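Side-chain contacts in phosphonate monoester hydrolase (PDB 4UPK), which belongs to the sulfatase family within the alkaline phosphatase clan and is a hydrolase of that alpha/beta superfamily: residues 83-86 with 87-91; 93-96 with 97-100. All blocks are in the same frame, centred on the assembly; numbering follows the deposited sequence.

Interaction 1. Residues 83-86 with 87-91; sequences GPSR and ASILT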
ATOM      1  N   GLY A  83     -25.690   7.262  -5.941  1.00 22.33           N
ATOM      2  CA  GLY A  83     -24.396   6.670  -5.616  1.00 20.98           C
ATOM      3  C   GLY A  83     -23.876   5.822  -6.765  1.00 22.30           C
ATOM      4  O   GLY A  83     -22.913   6.217  -7.426  1.00 21.60           O
ATOM      5  N   PRO A  84     -24.564   4.708  -7.111  1.00 16.15           N
ATOM      6  CA  PRO A  84     -24.132   3.902  -8.278  1.00 15.17           C
ATOM      7  C   PRO A  84     -23.976   4.708  -9.581  1.00 17.19           C
ATOM      8  O   PRO A  84     -22.995   4.534 -10.324  1.00 15.26           O
ATOM      9  CB  PRO A  84     -25.251   2.859  -8.416  1.00 16.78           C
ATOM     10  CG  PRO A  84     -25.792   2.719  -7.032  1.00 20.82           C
ATOM     11  CD  PRO A  84     -25.723   4.096  -6.429  1.00 16.64           C
ATOM     12  N   SER A  85     -24.950   5.595  -9.856  1.00 13.41           N
ATOM     13  CA  SER A  85     -24.953   6.428 -11.050  1.00 13.29           C
ATOM     14  C   SER A  85     -23.828   7.465 -11.073  1.00 19.25           C
ATOM     15  O   SER A  85     -23.336   7.769 -12.145  1.00 21.09           O
ATOM     16  CB  SER A  85     -26.312   7.066 -11.248  1.00 15.71           C
ATOM     17  OG  SER A  85     -26.372   7.610 -12.550  1.00 26.55           O
ATOM     18  N   ARG A  86     -23.394   7.964  -9.904  1.00 14.77           N
ATOM     19  CA  ARG A  86     -22.238   8.861  -9.743  1.00 15.79           C
ATOM     20  C   ARG A  86     -20.927   8.068  -9.873  1.00 18.49           C
ATOM     21  O   ARG A  86     -20.005   8.529 -10.548  1.00 18.79           O
ATOM     22  CB  ARG A  86     -22.301   9.598  -8.390  1.00 19.60           C
ATOM     23  CG  ARG A  86     -21.652  10.970  -8.367  1.00 33.80           C
ATOM     24  CD  ARG A  86     -22.119  11.892  -9.465  1.00 35.36           C
ATOM     25  NE  ARG A  86     -23.539  12.214  -9.359  1.00 35.85           N
ATOM     26  CZ  ARG A  86     -24.015  13.358  -8.889  1.00 32.19           C
ATOM     27  NH1 ARG A  86     -23.192  14.285  -8.422  1.00 24.53           N
ATOM     28  NH2 ARG A  86     -25.315  13.586  -8.882  1.00 16.02           N
ATOM     29  N   ALA A  87     -20.877   6.836  -9.296  1.00 13.25           N
ATOM     30  CA  ALA A  87     -19.718   5.941  -9.405  1.00 11.60           C
ATOM     31  C   ALA A  87     -19.402   5.571 -10.890  1.00 15.74           C
ATOM     32  O   ALA A  87     -18.256   5.601 -11.306  1.00 16.44           O
ATOM     33  CB  ALA A  87     -19.912   4.715  -8.534  1.00 11.09           C
ATOM     34  N   SER A  88     -20.426   5.369 -11.699  1.00 11.57           N
ATOM     35  CA  SER A  88     -20.307   5.070 -13.134  1.00 10.09           C
ATOM     36  C   SER A  88     -19.815   6.246 -13.957  1.00 12.94           C
ATOM     37  O   SER A  88     -18.988   6.059 -14.837  1.00 14.26           O
ATOM     38  CB  SER A  88     -21.658   4.599 -13.678  1.00 11.15           C
ATOM     39  OG  SER A  88     -21.894   3.230 -13.401  1.00 13.73           O
ATOM     40  N   ILE A  89     -20.350   7.445 -13.708  1.00 10.81           N
ATOM     41  CA  ILE A  89     -19.978   8.700 -14.377  1.00 12.33           C
ATOM     42  C   ILE A  89     -18.523   9.068 -14.069  1.00 18.60           C
ATOM     43  O   ILE A  89     -17.752   9.406 -14.986  1.00 17.40           O
ATOM     44  CB  ILE A  89     -20.986   9.828 -13.996  1.00 15.73           C
ATOM     45  CG1 ILE A  89     -22.337   9.579 -14.698  1.00 16.20           C
ATOM     46  CG2 ILE A  89     -20.446  11.247 -14.306  1.00 17.45           C
ATOM     47  CD1 ILE A  89     -23.619  10.391 -14.130  1.00 16.10           C
ATOM     48  N   LEU A  90     -18.158   9.001 -12.771  1.00 16.53           N
ATOM     49  CA  LEU A  90     -16.821   9.360 -12.324  1.00 17.86           C
ATOM     50  C   LEU A  90     -15.739   8.322 -12.584  1.00 22.53           C
ATOM     51  O   LEU A  90     -14.568   8.694 -12.599  1.00 23.96           O
ATOM     52  CB  LEU A  90     -16.814   9.823 -10.860  1.00 18.10           C
ATOM     53  CG  LEU A  90     -17.699  11.025 -10.491  1.00 22.74           C
ATOM     54  CD1 LEU A  90     -17.784  11.198  -8.988  1.00 21.17           C
ATOM     55  CD2 LEU A  90     -17.265  12.300 -11.197  1.00 25.91           C
ATOM     56  N   THR A  91     -16.105   7.042 -12.797  1.00 19.04           N
ATOM     57  CA  THR A  91     -15.131   5.961 -13.091  1.00 18.29           C
ATOM     58  C   THR A  91     -15.139   5.530 -14.557  1.00 20.22           C
ATOM     59  O   THR A  91     -14.175   4.906 -14.995  1.00 20.79           O
ATOM     60  CB  THR A  91     -15.318   4.712 -12.200  1.00 23.24           C
ATOM     61  OG1 THR A  91     -16.563   4.075 -12.508  1.00 21.43           O
ATOM     62  CG2 THR A  91     -15.177   5.000 -10.704  1.00 23.02           C
TER
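Arg86 and Leu90, one helical turn apart, cross each other at a slant, with Arg86 CG 3.9 Å from Leu90 CD1. Arg86 CG lies anti to the backbone N (chi1 -151°), and the chain then bends at chi2 and chi3, which carries the guanidinium away from the leucine to salt bridges with Asp347 and Asp42. Leu90 CG instead packs on the carbonyl of the same arginine, 3.4 Å from Arg86 O, the atom that also receives Leu90 N at 2.9 Å. Ile89 repeats this one residue earlier: CG1 lies anti to the carbonyl carbon (chi1 -72°) and folds back over Ser85 O, with CG1 and CD1 each 3.3 Å from that oxygen, while the hydrogen bond from Ile89 N to the same oxygen is weak. These i to i+4 pairings belong to helix 82-91 of the alkaline phosphatase-like fold, whose Arg86, Ile89 and Leu90 side chains touch the central sheet at strands 35-41 and 234-239. Elsewhere on the helix, Ser88 CB approaches Pro84 O at 3.6 Å, while the Ser88 hydroxyl has its main partner in His98. At the C-terminal end Thr91 OG1 and Thr91 N grip Ala87 O from opposite faces of its plane, the hydroxyl at 2.6 Å.

Interaction 2. Residues 93-96 with 97-100; sequences QYAM and NHRS
Tyr94 O takes two amide hydrogens, from His98 N and Asn97 N, each 2.9 Å away. The first bond is nearly straight (168° at the hydrogen) and lies in the carbonyl plane; the second comes from above that plane and is more bent. Ala95 O accepts Arg99 N, also from above its plane. Past the helix, Ser100 N donates to His98 ND1 at 3.1 Å within the plane of the ring, and His98 NE2 bonds to Ser88 OG, so both ring nitrogens are engaged and the rotation of the imidazole is fixed. Helix 95-98 is a single turn with Tyr94 at its N-cap position, and the chain leaves it at Arg99 with positive phi (66°). Because His98 CG sits between its backbone nitrogen and carbonyl carbon (chi1 68°), the ring folds back under the turn. Ala95 CA then makes a CH-pi contact over one face, 3.5 Å from the ring centroid, and Gln93 O lies at the edge, 3.2 Å from His98 CD2. Further out, Gln93 OE1 packs against Asn97 CB at 3.5 Å, and Asn97 ND2 reaches Asp411 and Asn516 O. Arg99 CD rests on Met96 O at 3.3 Å, its NE bonded to Asp518 O of the second subunit; Met96 packs on Met517 of that subunit and on His512 of helix 499-515.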
ATOM      1  N   GLN A  93     -17.046   3.251 -15.792  1.00 13.93           N
ATOM      2  CA  GLN A  93     -17.336   1.809 -15.782  1.00 13.16           C
ATOM      3  C   GLN A  93     -18.800   1.517 -15.496  1.00 15.88           C
ATOM      4  O   GLN A  93     -19.453   2.270 -14.778  1.00 15.38           O
ATOM      5  CB  GLN A  93     -16.515   1.092 -14.686  1.00 13.70           C
ATOM      6  CG  GLN A  93     -15.015   1.274 -14.746  1.00 15.61           C
ATOM      7  CD  GLN A  93     -14.302   0.505 -13.660  1.00 26.18           C
ATOM      8  OE1 GLN A  93     -14.813  -0.454 -13.083  1.00 19.29           O
ATOM      9  NE2 GLN A  93     -13.070   0.867 -13.399  1.00 23.42           N
ATOM     10  N   TYR A  94     -19.285   0.373 -15.982  1.00 12.25           N
ATOM     11  CA  TYR A  94     -20.621  -0.129 -15.681  1.00 11.04           C
ATOM     12  C   TYR A  94     -20.614  -0.557 -14.191  1.00 13.01           C
ATOM     13  O   TYR A  94     -19.559  -0.890 -13.666  1.00 12.70           O
ATOM     14  CB  TYR A  94     -20.949  -1.349 -16.566  1.00 11.53           C
ATOM     15  CG  TYR A  94     -21.174  -1.015 -18.026  1.00 14.30           C
ATOM     16  CD1 TYR A  94     -22.306  -0.318 -18.436  1.00 15.26           C
ATOM     17  CD2 TYR A  94     -20.310  -1.491 -19.012  1.00 15.95           C
ATOM     18  CE1 TYR A  94     -22.542  -0.050 -19.783  1.00 14.59           C
ATOM     19  CE2 TYR A  94     -20.518  -1.202 -20.359  1.00 16.59           C
ATOM     20  CZ  TYR A  94     -21.638  -0.485 -20.743  1.00 21.33           C
ATOM     21  OH  TYR A  94     -21.821  -0.180 -22.073  1.00 17.88           O
ATOM     22  N   ALA A  95     -21.771  -0.519 -13.526  1.00  9.77           N
ATOM     23  CA  ALA A  95     -21.945  -0.938 -12.141  1.00  9.75           C
ATOM     24  C   ALA A  95     -21.488  -2.393 -11.957  1.00 16.27           C
ATOM     25  O   ALA A  95     -21.043  -2.716 -10.859  1.00 16.57           O
ATOM     26  CB  ALA A  95     -23.408  -0.780 -11.725  1.00 10.25           C
ATOM     27  N   MET A  96     -21.593  -3.271 -13.023  1.00 13.30           N
ATOM     28  CA  MET A  96     -21.147  -4.681 -12.988  1.00 12.13           C
ATOM     29  C   MET A  96     -19.635  -4.774 -12.808  1.00 16.32           C
ATOM     30  O   MET A  96     -19.129  -5.773 -12.326  1.00 16.56           O
ATOM     31  CB  MET A  96     -21.651  -5.517 -14.199  1.00 13.78           C
ATOM     32  CG  MET A  96     -21.223  -5.016 -15.570  1.00 16.01           C
ATOM     33  SD  MET A  96     -22.043  -5.946 -16.892  1.00 18.48           S
ATOM     34  CE  MET A  96     -21.432  -5.069 -18.306  1.00 15.64           C
ATOM     35  N   ASN A  97     -18.930  -3.702 -13.154  1.00 15.50           N
ATOM     36  CA  ASN A  97     -17.491  -3.599 -13.025  1.00 16.84           C
ATOM     37  C   ASN A  97     -17.045  -2.807 -11.784  1.00 20.36           C
ATOM     38  O   ASN A  97     -16.208  -3.312 -11.008  1.00 20.36           O
ATOM     39  CB  ASN A  97     -16.884  -3.057 -14.322  1.00 17.69           C
ATOM     40  CG  ASN A  97     -16.976  -4.071 -15.439  1.00 28.01           C
ATOM     41  OD1 ASN A  97     -16.985  -5.278 -15.208  1.00 18.81           O
ATOM     42  ND2 ASN A  97     -17.064  -3.616 -16.667  1.00 22.09           N
ATOM     43  N   HIS A  98     -17.615  -1.594 -11.574  1.00 14.18           N
ATOM     44  CA  HIS A  98     -17.193  -0.775 -10.422  1.00 12.96           C
ATOM     45  C   HIS A  98     -17.672  -1.333  -9.061  1.00 15.51           C
ATOM     46  O   HIS A  98     -17.017  -1.148  -8.032  1.00 12.57           O
ATOM     47  CB  HIS A  98     -17.476   0.723 -10.633  1.00 12.19           C
ATOM     48  CG  HIS A  98     -18.915   1.146 -10.660  1.00 13.84           C
ATOM     49  ND1 HIS A  98     -19.756   0.899  -9.605  1.00 15.17           N
ATOM     50  CD2 HIS A  98     -19.558   1.937 -11.552  1.00 14.56           C
ATOM     51  CE1 HIS A  98     -20.896   1.515  -9.890  1.00 14.16           C
ATOM     52  NE2 HIS A  98     -20.824   2.148 -11.056  1.00 14.43           N
ATOM     53  N   ARG A  99     -18.811  -2.044  -9.102  1.00 13.22           N
ATOM     54  CA  ARG A  99     -19.459  -2.776  -8.006  1.00 13.23           C
ATOM     55  C   ARG A  99     -20.013  -1.971  -6.819  1.00 16.65           C
ATOM     56  O   ARG A  99     -20.437  -2.550  -5.825  1.00 18.29           O
ATOM     57  CB  ARG A  99     -18.694  -4.081  -7.628  1.00 13.33           C
ATOM     58  CG  ARG A  99     -18.638  -5.133  -8.771  1.00 18.56           C
ATOM     59  CD  ARG A  99     -19.991  -5.771  -9.156  1.00 10.56           C
ATOM     60  NE  ARG A  99     -20.524  -6.592  -8.065  1.00 12.99           N
ATOM     61  CZ  ARG A  99     -21.809  -6.787  -7.825  1.00 21.69           C
ATOM     62  NH1 ARG A  99     -22.727  -6.257  -8.617  1.00 17.85           N
ATOM     63  NH2 ARG A  99     -22.188  -7.555  -6.820  1.00 24.66           N
ATOM     64  N   SER A 100     -20.112  -0.659  -6.958  1.00 13.06           N
ATOM     65  CA  SER A 100     -20.752   0.200  -5.971  1.00 13.27           C
ATOM     66  C   SER A 100     -22.199   0.197  -6.514  1.00 19.79           C
ATOM     67  O   SER A 100     -22.604   1.092  -7.248  1.00 18.54           O
ATOM     68  CB  SER A 100     -20.138   1.600  -6.023  1.00 15.54           C
ATOM     69  OG  SER A 100     -20.468   2.370  -4.882  1.00 18.47           O
TER

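Overall arrangement
Followed from the N terminus, the chain completes interaction 1 inside helix 82-91 before interaction 2 opens at Gln93, so the two lie in series, neither nested nor crossed. Each joins adjoining segments and closes only local helical turns. Their centres are about 8 Å apart, and the two helices, consecutive in the chain, touch through His98 on Ala87 and Thr91. Ser88 of the first contact joins it to the second, and Pro84 CB packs on Ser100 O. The first helix faces the large mixed sheet; residues 93-100 carry the path onward to strand 431-436, helix 499-515 and the second subunit.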